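Superoxide dismutase [Ni] (Streptomyces coelicolor, PDB 1T6U) catalyses the dismutation of superoxide to hydrogen peroxide and molecular oxygen at a nickel centre, working as a hollow, roughly spherical homohexamer. Local coordinates at residues 7-12 against 56-61; 19-24 against 42-47. The protein carries 1 engineered substitution. All blocks are in the same frame, centred on the assembly; numbering follows the deposited sequence.

In the fold
Both contacts rest on helix 34-62, which receives the loop 7-12 near its C-terminal end in contact 1 and helix 12-30 nearer its N-terminal end in contact 2. They lie on opposite sides of the centre of the chain, about 20 Å between centres, and in the sequence contact 2 falls between the two segments of contact 1. Contact 1 is partly buried, an aromatic and proline patch close to the nickel site of its own chain. Contact 2 is a buried helix pair inside the four-helix bundle, built of valine methyls and the aliphatic parts of charged side chains. Both also touch the third subunit.

Contact 1 of 2, residues 7-12 against 56-61; sequences GVYDPA and SVLWSD
Tyr9 and Pro11, in the loop between the nickel-binding N-terminus and helix 12-30, pack in a partly buried loop-to-helix contact on Val57, Leu58 and Asp61, near the C-terminal end of helix 34-62. Tyr9 carries most of the contact: its CG lies beside the backbone N (chi1 -58°), and the ring reaches along the helix toward Asp61. Val57 CG1 meets the ring at its edge, 4.2 Å from Tyr9 CE2. At the far end Tyr9 OH lies 3.5 Å from Asp61 O, too long to count as a hydrogen bond, with Asp61 CB alongside and the ring and carboxylate planes turned 82° apart. Leu58 divides its two methyls between the loop residues: CD2 rests 4.2 Å from Tyr9 CB, whereas CD1 sits 4.0 Å from Pro11 CA and also touches the proline ring. Asp10, between them, turns its CB away and caps the start of helix 12-30, its OD1 accepting from Ala12 N at 2.8 Å. The Asp61 carboxylate is engaged elsewhere, OD1 taking Ser60 OG at 2.7 Å from above the carboxylate plane and a salt bridge from Lys52 of the second subunit. The Tyr9 side chain is about 5 Å from the nickel ion and about 4 Å from that of His1, a nickel ligand, so the contact lies beside the nickel site. An alanine at Tyr9 is likely to leave Val57 CG1 and Asp61 CB without their aromatic neighbour and open a gap beside the nickel-binding N-terminus. Tyr62 meets the Tyr9 ring edge-to-face, and Phe111 of helix 94-115 packs on both Tyr9 and Pro11, which places the loop between that helix and helix 34-62.

Contact 2 of 2, residues 19-24 against 42-47; sequences ESVKAV and VIKEQR
Lys44 and Arg47 of helix 34-62, with Ile43, receive the methyls of Val21 and Val24 of helix 12-30 in a buried, nearly antiparallel helix pair of the four-helix bundle. The axes of segments 19-24 and 42-47 come within 9.0 Å and run 160° apart, and Val21 CA lies 5.3 Å from Lys44 CA. The two methyls of Val21 have separate tasks. CG1, anti to the backbone N (chi1 170°), meets Lys44 CG, and the two side chains cross at about a right angle; CG2 points to the following turn, 4.0 Å from Arg47 CB and equally near the Lys44 carbonyl oxygen. One turn on, Val24 CG1 comes 3.9 Å from Lys44 CB, while its CG2 touches Ile43 CG2 at 4.3 Å. Toward segment 19-24 Lys44 turns CB, CG and its carbonyl oxygen; farther out it packs on Gln25 and Met28 of the same helix. Bends at chi3 and chi4 lead NZ away to hydrogen bonds with Ser91 O and with His35 of the fourth subunit. Arg47 CB and CG both lie 3.5 Å from Ser20 OG, and bends at chi2 and chi3 carry the guanidinium to a salt bridge of NE with Glu17 OE2, one turn before Val21 on helix 12-30. Ser20 OG is hydrogen-bonded to Glu17 O of its own helix, so its meeting with arginine carbons is van der Waals packing. The nickel-binding N-terminus of the third subunit covers this pair, its His1 packing on Arg47 and its Leu4 on Val24, and a nickel ion lies about 5 Å from the Ser20 side chain. Chemically, segments 19-24 and 42-47 meet mainly through hydrocarbon, the buried Lys44 and Ser20 place their polar ends elsewhere, and the Arg47-Glu17 salt bridge adds a polar tie between the same helices.

Contact 1 of 2, residues 7-12 against 56-61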
loop_
_atom_site.group_PDB
_atom_site.type_symbol
_atom_site.label_atom_id
_atom_site.label_comp_id
_atom_site.label_asym_id
_atom_site.label_seq_id
_atom_site.Cartn_x
_atom_site.Cartn_y
_atom_site.Cartn_z
ATOM N N GLY A 7 -0.553 -6.228 21.649
ATOM C CA GLY A 7 -0.036 -5.668 22.883
ATOM C C GLY A 7 1.274 -4.917 22.767
ATOM O O GLY A 7 1.767 -4.481 23.809
ATOM N N VAL A 8 1.803 -4.738 21.566
ATOM C CA VAL A 8 3.059 -4.026 21.335
ATOM C C VAL A 8 2.779 -2.606 20.831
ATOM O O VAL A 8 2.181 -2.430 19.783
ATOM C CB VAL A 8 3.956 -4.767 20.328
ATOM C CG1 VAL A 8 5.257 -4.020 20.057
ATOM C CG2 VAL A 8 4.295 -6.143 20.858
ATOM N N TYR A 9 3.220 -1.639 21.611
ATOM C CA TYR A 9 3.133 -0.235 21.216
ATOM C C TYR A 9 4.347 0.545 21.655
ATOM O O TYR A 9 4.930 0.264 22.696
ATOM C CB TYR A 9 1.943 0.503 21.858
ATOM C CG TYR A 9 0.595 -0.101 21.557
ATOM C CD1 TYR A 9 0.102 -1.122 22.334
ATOM C CD2 TYR A 9 -0.142 0.351 20.487
ATOM C CE1 TYR A 9 -1.133 -1.656 22.029
ATOM C CE2 TYR A 9 -1.368 -0.169 20.180
ATOM C CZ TYR A 9 -1.845 -1.183 20.967
ATOM O OH TYR A 9 -3.077 -1.732 20.694
ATOM N N ASP A 10 4.701 1.581 20.893
ATOM C CA ASP A 10 5.744 2.508 21.303
ATOM C C ASP A 10 5.571 3.767 20.475
ATOM O O ASP A 10 5.589 3.678 19.238
ATOM C CB ASP A 10 7.124 1.917 21.129
ATOM C CG ASP A 10 8.220 2.680 21.824
ATOM O OD1 ASP A 10 8.142 3.910 21.866
ATOM O OD2 ASP A 10 9.189 2.080 22.346
ATOM N N PRO A 11 5.407 4.914 21.123
ATOM C CA PRO A 11 5.370 6.180 20.404
ATOM C C PRO A 11 6.613 6.448 19.561
ATOM O O PRO A 11 6.536 7.326 18.690
ATOM C CB PRO A 11 5.269 7.225 21.499
ATOM C CG PRO A 11 4.700 6.511 22.654
ATOM C CD PRO A 11 5.238 5.116 22.579
ATOM N N ALA A 12 7.703 5.734 19.739
ATOM C CA ALA A 12 8.852 5.824 18.866
ATOM C C ALA A 12 8.538 5.615 17.404
ATOM O O ALA A 12 9.220 6.148 16.542
ATOM C CB ALA A 12 9.832 4.721 19.218
ATOM N N SER A 56 -2.594 8.066 15.507
ATOM C CA SER A 56 -3.995 7.700 15.585
ATOM C C SER A 56 -4.171 6.340 16.253
ATOM O O SER A 56 -5.055 6.128 17.078
ATOM C CB SER A 56 -4.601 7.731 14.172
ATOM O OG SER A 56 -6.026 7.521 14.239
ATOM N N VAL A 57 -3.325 5.355 15.901
ATOM C CA VAL A 57 -3.385 4.028 16.496
ATOM C C VAL A 57 -3.137 4.071 17.996
ATOM O O VAL A 57 -3.806 3.391 18.776
ATOM C CB VAL A 57 -2.363 3.124 15.759
ATOM C CG1 VAL A 57 -2.047 1.881 16.574
ATOM C CG2 VAL A 57 -2.869 2.740 14.358
ATOM N N LEU A 58 -2.146 4.847 18.453
ATOM C CA LEU A 58 -1.976 4.947 19.902
ATOM C C LEU A 58 -3.291 5.343 20.595
ATOM O O LEU A 58 -3.686 4.756 21.628
ATOM C CB LEU A 58 -0.897 5.968 20.243
ATOM C CG LEU A 58 0.554 5.612 19.942
ATOM C CD1 LEU A 58 1.475 6.803 20.097
ATOM C CD2 LEU A 58 1.066 4.472 20.813
ATOM N N TRP A 59 -3.912 6.357 19.987
ATOM C CA TRP A 59 -5.116 6.994 20.532
ATOM C C TRP A 59 -6.310 6.041 20.548
ATOM O O TRP A 59 -7.042 5.906 21.548
ATOM C CB TRP A 59 -5.482 8.240 19.750
ATOM C CG TRP A 59 -6.687 8.977 20.211
ATOM C CD1 TRP A 59 -6.852 9.541 21.462
ATOM C CD2 TRP A 59 -7.880 9.236 19.474
ATOM N NE1 TRP A 59 -8.083 10.134 21.512
ATOM C CE2 TRP A 59 -8.741 9.965 20.308
ATOM C CE3 TRP A 59 -8.321 8.936 18.179
ATOM C CZ2 TRP A 59 -10.003 10.377 19.878
ATOM C CZ3 TRP A 59 -9.569 9.347 17.757
ATOM C CH2 TRP A 59 -10.417 10.079 18.615
ATOM N N SER A 60 -6.512 5.369 19.394
ATOM C CA SER A 60 -7.695 4.511 19.316
ATOM C C SER A 60 -7.486 3.143 19.932
ATOM O O SER A 60 -8.386 2.504 20.465
ATOM C CB SER A 60 -8.157 4.288 17.870
ATOM O OG SER A 60 -7.127 3.667 17.083
ATOM N N ASP A 61 -6.265 2.615 19.835
ATOM C CA ASP A 61 -6.059 1.204 20.165
ATOM C C ASP A 61 -5.327 1.002 21.481
ATOM O O ASP A 61 -5.696 0.084 22.192
ATOM C CB ASP A 61 -5.285 0.547 19.017
ATOM C CG ASP A 61 -6.013 0.458 17.689
ATOM O OD1 ASP A 61 -7.090 1.032 17.497
ATOM O OD2 ASP A 61 -5.461 -0.216 16.778
#

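Contact 2 of 2, residues 19-24 against 42-47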
loop_
_atom_site.group_PDB
_atom_site.type_symbol
_atom_site.label_atom_id
_atom_site.label_comp_id
_atom_site.label_asym_id
_atom_site.label_seq_id
_atom_site.Cartn_x
_atom_site.Cartn_y
_atom_site.Cartn_z
ATOM N N GLU A 19 10.756 12.654 13.018
ATOM C CA GLU A 19 12.152 13.029 12.895
ATOM C C GLU A 19 12.581 13.087 11.424
ATOM O O GLU A 19 13.285 13.969 10.969
ATOM C CB GLU A 19 12.997 12.030 13.712
ATOM C CG GLU A 19 12.924 12.194 15.212
ATOM C CD GLU A 19 13.665 11.126 15.984
ATOM O OE1 GLU A 19 13.623 11.167 17.241
ATOM O OE2 GLU A 19 14.279 10.222 15.372
ATOM N N SER A 20 12.142 12.077 10.643
ATOM C CA SER A 20 12.495 12.100 9.229
ATOM C C SER A 20 11.807 13.287 8.538
ATOM O O SER A 20 12.442 13.945 7.713
ATOM C CB SER A 20 12.309 10.698 8.599
ATOM O OG SER A 20 10.986 10.622 8.263
ATOM N N VAL A 21 10.559 13.634 8.881
ATOM C CA VAL A 21 9.942 14.818 8.317
ATOM C C VAL A 21 10.807 16.063 8.579
ATOM O O VAL A 21 11.085 16.845 7.661
ATOM C CB VAL A 21 8.525 14.969 8.861
ATOM C CG1 VAL A 21 7.893 16.303 8.524
ATOM C CG2 VAL A 21 7.591 13.902 8.297
ATOM N N LYS A 22 11.203 16.279 9.833
ATOM C CA LYS A 22 12.000 17.451 10.149
ATOM C C LYS A 22 13.330 17.467 9.412
ATOM O O LYS A 22 13.794 18.495 8.917
ATOM C CB LYS A 22 12.284 17.513 11.657
ATOM C CG LYS A 22 12.995 18.795 12.038
ATOM C CD LYS A 22 13.307 18.900 13.539
ATOM C CE LYS A 22 14.088 20.187 13.741
ATOM N NZ LYS A 22 14.803 20.311 15.040
ATOM N N ALA A 23 13.934 16.290 9.338
ATOM C CA ALA A 23 15.198 16.153 8.620
ATOM C C ALA A 23 15.039 16.502 7.141
ATOM O O ALA A 23 15.898 17.189 6.569
ATOM C CB ALA A 23 15.783 14.763 8.762
ATOM N N VAL A 24 13.983 16.046 6.519
ATOM C CA VAL A 24 13.683 16.398 5.136
ATOM C C VAL A 24 13.512 17.895 4.978
ATOM O O VAL A 24 14.076 18.497 4.054
ATOM C CB VAL A 24 12.466 15.609 4.624
ATOM C CG1 VAL A 24 12.048 16.101 3.244
ATOM C CG2 VAL A 24 12.797 14.126 4.539
ATOM N N VAL A 42 7.621 14.730 -1.993
ATOM C CA VAL A 42 7.008 13.415 -2.068
ATOM C C VAL A 42 7.250 12.607 -0.790
ATOM O O VAL A 42 6.336 12.071 -0.170
ATOM C CB VAL A 42 7.556 12.628 -3.282
ATOM C CG1 VAL A 42 7.091 11.177 -3.217
ATOM C CG2 VAL A 42 7.152 13.288 -4.580
ATOM N N ILE A 43 8.518 12.553 -0.368
ATOM C CA ILE A 43 8.867 11.718 0.785
ATOM C C ILE A 43 8.320 12.283 2.076
ATOM O O ILE A 43 7.813 11.543 2.943
ATOM C CB ILE A 43 10.409 11.560 0.772
ATOM C CG1 ILE A 43 10.802 10.613 -0.379
ATOM C CG2 ILE A 43 10.977 11.129 2.086
ATOM C CD1 ILE A 43 12.268 10.536 -0.685
ATOM N N LYS A 44 8.445 13.590 2.237
ATOM C CA LYS A 44 7.914 14.256 3.420
ATOM C C LYS A 44 6.444 13.913 3.563
ATOM O O LYS A 44 5.936 13.621 4.659
ATOM C CB LYS A 44 8.118 15.778 3.304
ATOM C CG LYS A 44 7.498 16.560 4.463
ATOM C CD LYS A 44 8.082 17.960 4.621
ATOM C CE LYS A 44 7.909 18.867 3.428
ATOM N NZ LYS A 44 6.479 19.220 3.293
ATOM N N GLU A 45 5.733 13.943 2.443
ATOM C CA GLU A 45 4.294 13.665 2.518
ATOM C C GLU A 45 4.022 12.257 3.010
ATOM O O GLU A 45 3.137 12.017 3.850
ATOM C CB GLU A 45 3.653 13.909 1.144
ATOM C CG GLU A 45 2.158 14.151 1.116
ATOM C CD GLU A 45 1.754 15.546 1.543
ATOM O OE1 GLU A 45 2.606 16.435 1.686
ATOM O OE2 GLU A 45 0.539 15.774 1.735
ATOM N N GLN A 46 4.801 11.304 2.521
ATOM C CA GLN A 46 4.658 9.903 2.919
ATOM C C GLN A 46 5.003 9.673 4.374
ATOM O O GLN A 46 4.273 8.972 5.080
ATOM C CB GLN A 46 5.568 9.040 2.030
ATOM C CG GLN A 46 5.168 8.957 0.578
ATOM C CD GLN A 46 6.181 8.396 -0.380
ATOM O OE1 GLN A 46 7.385 8.355 -0.134
ATOM N NE2 GLN A 46 5.811 7.971 -1.577
ATOM N N ARG A 47 6.128 10.228 4.831
ATOM C CA ARG A 47 6.513 9.932 6.210
ATOM C C ARG A 47 5.558 10.586 7.198
ATOM O O ARG A 47 5.238 9.998 8.224
ATOM C CB ARG A 47 7.971 10.331 6.455
ATOM C CG ARG A 47 8.992 9.853 5.475
ATOM C CD ARG A 47 8.797 8.488 4.861
ATOM N NE ARG A 47 8.923 7.374 5.785
ATOM C CZ ARG A 47 9.077 6.107 5.426
ATOM N NH1 ARG A 47 9.135 5.735 4.152
ATOM N NH2 ARG A 47 9.187 5.154 6.352
#